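Local coordinates for protein putative methylthioribose-1-phosphate isomerase (Archaeoglobus fulgidus, PDB 1T5O) that probably catalyses the interconversion of 5-methylthioribose 1-phosphate and 5-methylthioribulose 1-phosphate, an isomerisation in methionine biosynthesis, at residues A156-A160 with T161-G165; T198-E201 with L202-G206. All blocks are in the same frame, centred on the assembly; numbering follows the deposited sequence.

Contact 1 is a buried turn in the loop between strand 149-152 and helix 167-176, its centre about 6 Å from the centre of the chain; contact 2, about 16 Å from that centre, is the last turns and end of helix 193-204, buried along one side and exposed at Glu204 and Gly206. The loop has few regular backbone bonds and is shaped by glycine and by side chains turned onto the backbone, whereas the helix relies on a ladder of i to i+4 bonds. The two meet directly, their centres about 12 Å apart: Arg158 NE forms a salt bridge with Asp205 OD2 at 3.0 Å, and Arg158 N probably donates to Glu201 OE1 at 2.8 Å.

Contact 1 (A156-A160 with T161-G165); sequences AGRLA and TVDWG
Thr161 and Gly157 meet through polar atoms: Thr161 OG1 lies 3.1 Å from Gly157 O, a distance suited to a hydrogen bond, although the hydroxyl proton has another acceptor within reach. With chi1 at 57°, OG1 sits between the backbone N and the carbonyl carbon of Thr161, which turns it back over the preceding turn. Gly157 O also takes a weak bond from Ala160 N and a CA-H...O contact from Gly165 CA at 3.3 Å. A valine here has no hydroxyl to set beside Gly157 O, and the turn is likely to lose a polar contact between its limbs.

The absence of a side chain at Gly165 permits the two limbs to pass closely. The CA atoms of Gly157 and Gly165 are 3.8 Å apart, and a CB on Gly165 would fall 2.7 Å from Gly157 C, a clash.

Contacts of carbon with polar atoms join Arg158 to the far limb. Its CB packs 3.5 Å from Trp164 N, and both CB and CD lie 3.8 Å from Asp163 OD1. The Arg158 and Asp163 side chains run alongside each other with their planar ends 89° apart, yet NE remains 5.0 Å from OD1; the guanidinium instead pairs with Asp205. Asp163 OD1 accepts a weak bond from Trp164 N.

Ala160 touches Arg45, a predicted substrate-binding residue, placing the turn beside the probable active site. The loop joins strand 149-152 to helix 167-176. Thr161, Val162 and Asp163 pack on helix 111-141, where Asp129 accepts from Val162 N, while Arg158 and Leu159 lie against helix 193-204.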
ATOM      1  N   ALA A 156      11.358   4.831 -11.643  1.00 21.65           N
ATOM      2  CA  ALA A 156      11.693   5.495 -12.900  1.00 21.89           C
ATOM      3  C   ALA A 156      13.180   5.868 -12.792  1.00 21.05           C
ATOM      4  O   ALA A 156      13.559   7.040 -12.812  1.00 19.64           O
ATOM      5  CB  ALA A 156      10.817   6.754 -13.069  1.00 21.60           C
ATOM      6  N   GLY A 157      14.009   4.837 -12.648  1.00 21.86           N
ATOM      7  CA  GLY A 157      15.435   5.037 -12.504  1.00 21.54           C
ATOM      8  C   GLY A 157      16.271   4.318 -13.545  1.00 22.60           C
ATOM      9  O   GLY A 157      15.789   4.005 -14.637  1.00 20.46           O
ATOM     10  N   ARG A 158      17.525   4.031 -13.189  1.00 23.32           N
ATOM     11  CA  ARG A 158      18.458   3.404 -14.115  1.00 25.43           C
ATOM     12  C   ARG A 158      18.196   1.928 -14.373  1.00 29.25           C
ATOM     13  O   ARG A 158      18.737   1.361 -15.319  1.00 32.99           O
ATOM     14  CB  ARG A 158      19.920   3.627 -13.650  1.00 25.44           C
ATOM     15  CG  ARG A 158      20.329   2.990 -12.294  1.00 24.97           C
ATOM     16  CD  ARG A 158      21.817   3.301 -12.051  1.00 28.92           C
ATOM     17  NE  ARG A 158      22.396   2.810 -10.795  1.00 29.31           N
ATOM     18  CZ  ARG A 158      22.760   1.553 -10.556  1.00 29.55           C
ATOM     19  NH1 ARG A 158      22.602   0.613 -11.476  1.00 30.89           N
ATOM     20  NH2 ARG A 158      23.335   1.247  -9.396  1.00 31.32           N
ATOM     21  N   LEU A 159      17.373   1.291 -13.554  1.00 28.34           N
ATOM     22  CA  LEU A 159      17.083  -0.103 -13.814  1.00 29.57           C
ATOM     23  C   LEU A 159      16.015  -0.184 -14.918  1.00 31.12           C
ATOM     24  O   LEU A 159      16.044  -1.098 -15.749  1.00 31.99           O
ATOM     25  CB  LEU A 159      16.620  -0.807 -12.527  1.00 28.53           C
ATOM     26  CG  LEU A 159      17.736  -0.994 -11.483  1.00 29.31           C
ATOM     27  CD1 LEU A 159      17.158  -1.532 -10.170  1.00 29.31           C
ATOM     28  CD2 LEU A 159      18.809  -1.935 -12.032  1.00 27.99           C
ATOM     29  N   ALA A 160      15.124   0.818 -14.947  1.00 30.10           N
ATOM     30  CA  ALA A 160      14.027   0.911 -15.910  1.00 29.54           C
ATOM     31  C   ALA A 160      14.469   1.479 -17.273  1.00 30.67           C
ATOM     32  O   ALA A 160      13.698   1.489 -18.249  1.00 31.67           O
ATOM     33  CB  ALA A 160      12.916   1.779 -15.321  1.00 27.87           C
ATOM     34  N   THR A 161      15.694   1.983 -17.337  1.00 27.81           N
ATOM     35  CA  THR A 161      16.208   2.515 -18.582  1.00 28.07           C
ATOM     36  C   THR A 161      17.532   1.809 -18.809  1.00 28.81           C
ATOM     37  O   THR A 161      17.844   0.870 -18.077  1.00 29.61           O
ATOM     38  CB  THR A 161      16.394   4.042 -18.488  1.00 26.19           C
ATOM     39  OG1 THR A 161      17.265   4.358 -17.396  1.00 27.64           O
ATOM     40  CG2 THR A 161      15.053   4.717 -18.259  1.00 25.19           C
ATOM     41  N   VAL A 162      18.301   2.226 -19.811  1.00 29.95           N
ATOM     42  CA  VAL A 162      19.614   1.605 -20.044  1.00 28.12           C
ATOM     43  C   VAL A 162      20.531   2.111 -18.934  1.00 28.01           C
ATOM     44  O   VAL A 162      21.322   1.346 -18.354  1.00 28.17           O
ATOM     45  CB  VAL A 162      20.192   1.979 -21.429  1.00 29.43           C
ATOM     46  CG1 VAL A 162      21.638   1.537 -21.524  1.00 27.36           C
ATOM     47  CG2 VAL A 162      19.380   1.300 -22.534  1.00 31.91           C
ATOM     48  N   ASP A 163      20.409   3.406 -18.636  1.00 25.95           N
ATOM     49  CA  ASP A 163      21.170   4.029 -17.560  1.00 25.93           C
ATOM     50  C   ASP A 163      20.622   5.433 -17.192  1.00 24.59           C
ATOM     51  O   ASP A 163      19.863   6.045 -17.954  1.00 25.92           O
ATOM     52  CB  ASP A 163      22.657   4.123 -17.950  1.00 25.43           C
ATOM     53  CG  ASP A 163      23.591   4.167 -16.735  1.00 28.57           C
ATOM     54  OD1 ASP A 163      23.116   3.976 -15.594  1.00 26.90           O
ATOM     55  OD2 ASP A 163      24.815   4.381 -16.930  1.00 27.57           O
ATOM     56  N   TRP A 164      21.025   5.912 -16.018  1.00 23.96           N
ATOM     57  CA  TRP A 164      20.678   7.233 -15.478  1.00 24.06           C
ATOM     58  C   TRP A 164      19.259   7.373 -14.936  1.00 23.55           C
ATOM     59  O   TRP A 164      19.062   7.839 -13.809  1.00 22.05           O
ATOM     60  CB  TRP A 164      20.934   8.329 -16.521  1.00 23.51           C
ATOM     61  CG  TRP A 164      21.198   9.673 -15.877  1.00 23.19           C
ATOM     62  CD1 TRP A 164      20.366  10.765 -15.859  1.00 24.05           C
ATOM     63  CD2 TRP A 164      22.385  10.061 -15.159  1.00 25.49           C
ATOM     64  NE1 TRP A 164      20.966  11.802 -15.180  1.00 21.07           N
ATOM     65  CE2 TRP A 164      22.205  11.392 -14.743  1.00 24.44           C
ATOM     66  CE3 TRP A 164      23.588   9.402 -14.835  1.00 27.45           C
ATOM     67  CZ2 TRP A 164      23.186  12.088 -14.017  1.00 24.56           C
ATOM     68  CZ3 TRP A 164      24.561  10.091 -14.112  1.00 27.51           C
ATOM     69  CH2 TRP A 164      24.351  11.422 -13.714  1.00 27.09           C
ATOM     70  N   GLY A 165      18.288   6.977 -15.752  1.00 22.47           N
ATOM     71  CA  GLY A 165      16.893   7.041 -15.359  1.00 22.71           C
ATOM     72  C   GLY A 165      16.144   8.287 -15.811  1.00 20.93           C
ATOM     73  O   GLY A 165      16.738   9.233 -16.318  1.00 19.86           O
TER

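Contact 2 (T198-E201 with L202-G206); sequences TCWE and LMEDG
Glu204 lies alongside Trp200, one helical turn earlier, and can be followed outward atom by atom. Its CB rests 3.2 Å from Trp200 O. CG, anti to the backbone N at chi1 -173°, comes over one face of the indole: it stands 4.2 Å from the centroid of the six-membered ring of Trp200 and 25° off the normal, a CH-pi contact. A bend at chi2 then lays the carboxyl group across the rim, where CD is 3.7 Å from Trp200 CZ2. OE1 ends 3.5 Å above the ring plane, offset toward its edge. The carboxylate and ring planes are within 15° of parallel, so the group lies nearly flat over the indole.

On the side facing strands 182-186 and 208-212, Leu202 CD1 meets Thr198 CG2 at 3.7 Å, the two side chains pointing the same way. The backbone beneath is regular helix: Leu202 N, Met203 N and Glu204 N donate to the carbonyls of Thr198, Cys199 and Trp200, the last bond being 2.8 Å long. The next rung is longer, Asp205 N to Glu201 O at 3.2 Å.

Glu201 and Asp205 each form a salt bridge with Arg172, which probably offsets the proximity of their like charges. Helix 193-204 is the crossover of a beta-alpha-beta unit between parallel strands 182-186 and 208-212 of a Rossmann-like sheet, and it closes in a Schellman motif: Gly206, at positive phi, is the C-prime residue, Gly206 N bonds to Met203 O, and the amide of the residue after it bonds to Leu202 O.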
ATOM      1  N   THR A 198      13.875   0.885  -6.454  1.00 20.94           N
ATOM      2  CA  THR A 198      14.285   2.258  -6.231  1.00 19.14           C
ATOM      3  C   THR A 198      15.213   2.422  -5.038  1.00 20.03           C
ATOM      4  O   THR A 198      16.225   3.127  -5.133  1.00 18.55           O
ATOM      5  CB  THR A 198      13.053   3.162  -6.071  1.00 19.01           C
ATOM      6  OG1 THR A 198      12.391   3.222  -7.332  1.00 18.66           O
ATOM      7  CG2 THR A 198      13.435   4.555  -5.623  1.00 18.16           C
ATOM      8  N   CYS A 199      14.887   1.785  -3.917  1.00 18.85           N
ATOM      9  CA  CYS A 199      15.746   1.919  -2.760  1.00 21.79           C
ATOM     10  C   CYS A 199      17.136   1.310  -3.051  1.00 21.92           C
ATOM     11  O   CYS A 199      18.150   1.815  -2.580  1.00 22.37           O
ATOM     12  CB  CYS A 199      15.109   1.274  -1.525  1.00 21.22           C
ATOM     13  SG  CYS A 199      13.679   2.200  -0.828  1.00 21.32           S
ATOM     14  N   TRP A 200      17.161   0.224  -3.814  1.00 22.49           N
ATOM     15  CA  TRP A 200      18.414  -0.425  -4.159  1.00 23.56           C
ATOM     16  C   TRP A 200      19.316   0.474  -5.006  1.00 22.11           C
ATOM     17  O   TRP A 200      20.464   0.768  -4.627  1.00 21.25           O
ATOM     18  CB  TRP A 200      18.156  -1.732  -4.916  1.00 24.32           C
ATOM     19  CG  TRP A 200      19.441  -2.501  -5.157  1.00 29.82           C
ATOM     20  CD1 TRP A 200      20.071  -3.357  -4.277  1.00 28.62           C
ATOM     21  CD2 TRP A 200      20.323  -2.371  -6.290  1.00 29.22           C
ATOM     22  NE1 TRP A 200      21.286  -3.745  -4.798  1.00 30.82           N
ATOM     23  CE2 TRP A 200      21.465  -3.157  -6.025  1.00 30.21           C
ATOM     24  CE3 TRP A 200      20.254  -1.656  -7.498  1.00 32.53           C
ATOM     25  CZ2 TRP A 200      22.542  -3.254  -6.924  1.00 32.24           C
ATOM     26  CZ3 TRP A 200      21.331  -1.750  -8.400  1.00 33.19           C
ATOM     27  CH2 TRP A 200      22.459  -2.545  -8.101  1.00 33.47           C
ATOM     28  N   GLU A 201      18.808   0.938  -6.143  1.00 21.03           N
ATOM     29  CA  GLU A 201      19.654   1.766  -6.993  1.00 22.26           C
ATOM     30  C   GLU A 201      20.063   3.089  -6.356  1.00 22.34           C
ATOM     31  O   GLU A 201      21.137   3.604  -6.667  1.00 23.07           O
ATOM     32  CB  GLU A 201      19.015   2.003  -8.371  1.00 22.43           C
ATOM     33  CG  GLU A 201      17.737   2.857  -8.381  1.00 21.64           C
ATOM     34  CD  GLU A 201      17.322   3.191  -9.792  1.00 18.61           C
ATOM     35  OE1 GLU A 201      17.847   4.166 -10.362  1.00 22.45           O
ATOM     36  OE2 GLU A 201      16.493   2.451 -10.362  1.00 23.50           O
ATOM     37  N   LEU A 202      19.256   3.632  -5.448  1.00 20.86           N
ATOM     38  CA  LEU A 202      19.654   4.890  -4.837  1.00 21.16           C
ATOM     39  C   LEU A 202      20.718   4.609  -3.768  1.00 21.41           C
ATOM     40  O   LEU A 202      21.732   5.310  -3.680  1.00 21.03           O
ATOM     41  CB  LEU A 202      18.438   5.617  -4.228  1.00 20.63           C
ATOM     42  CG  LEU A 202      17.456   6.199  -5.267  1.00 21.02           C
ATOM     43  CD1 LEU A 202      16.219   6.758  -4.581  1.00 18.34           C
ATOM     44  CD2 LEU A 202      18.148   7.271  -6.063  1.00 20.00           C
ATOM     45  N   MET A 203      20.512   3.583  -2.955  1.00 21.56           N
ATOM     46  CA  MET A 203      21.521   3.298  -1.939  1.00 23.62           C
ATOM     47  C   MET A 203      22.834   2.872  -2.597  1.00 25.13           C
ATOM     48  O   MET A 203      23.921   3.178  -2.100  1.00 26.37           O
ATOM     49  CB  MET A 203      21.029   2.200  -0.991  1.00 24.28           C
ATOM     50  CG  MET A 203      19.942   2.681  -0.064  1.00 25.05           C
ATOM     51  SD  MET A 203      19.199   1.382   0.900  1.00 27.54           S
ATOM     52  CE  MET A 203      20.681   0.914   1.980  1.00 29.98           C
ATOM     53  N   GLU A 204      22.735   2.185  -3.723  1.00 24.15           N
ATOM     54  CA  GLU A 204      23.921   1.705  -4.426  1.00 26.91           C
ATOM     55  C   GLU A 204      24.741   2.907  -4.902  1.00 27.30           C
ATOM     56  O   GLU A 204      25.977   2.892  -4.871  1.00 28.10           O
ATOM     57  CB  GLU A 204      23.474   0.808  -5.602  1.00 26.75           C
ATOM     58  CG  GLU A 204      24.574   0.086  -6.343  1.00 35.64           C
ATOM     59  CD  GLU A 204      25.166  -1.090  -5.559  1.00 36.60           C
ATOM     60  OE1 GLU A 204      24.680  -1.395  -4.454  1.00 36.33           O
ATOM     61  OE2 GLU A 204      26.119  -1.711  -6.064  1.00 40.84           O
ATOM     62  N   ASP A 205      24.049   3.978  -5.291  1.00 26.61           N
ATOM     63  CA  ASP A 205      24.708   5.189  -5.773  1.00 25.08           C
ATOM     64  C   ASP A 205      24.962   6.253  -4.706  1.00 24.69           C
ATOM     65  O   ASP A 205      25.384   7.368  -5.021  1.00 24.32           O
ATOM     66  CB  ASP A 205      23.894   5.787  -6.943  1.00 25.84           C
ATOM     67  CG  ASP A 205      23.744   4.818  -8.084  1.00 25.95           C
ATOM     68  OD1 ASP A 205      24.354   3.711  -8.016  1.00 27.09           O
ATOM     69  OD2 ASP A 205      23.017   5.137  -9.048  1.00 24.69           O
ATOM     70  N   GLY A 206      24.702   5.922  -3.444  1.00 25.34           N
ATOM     71  CA  GLY A 206      24.948   6.864  -2.366  1.00 24.52           C
ATOM     72  C   GLY A 206      23.976   8.020  -2.249  1.00 26.89           C
ATOM     73  O   GLY A 206      24.325   9.087  -1.748  1.00 27.60           O
TER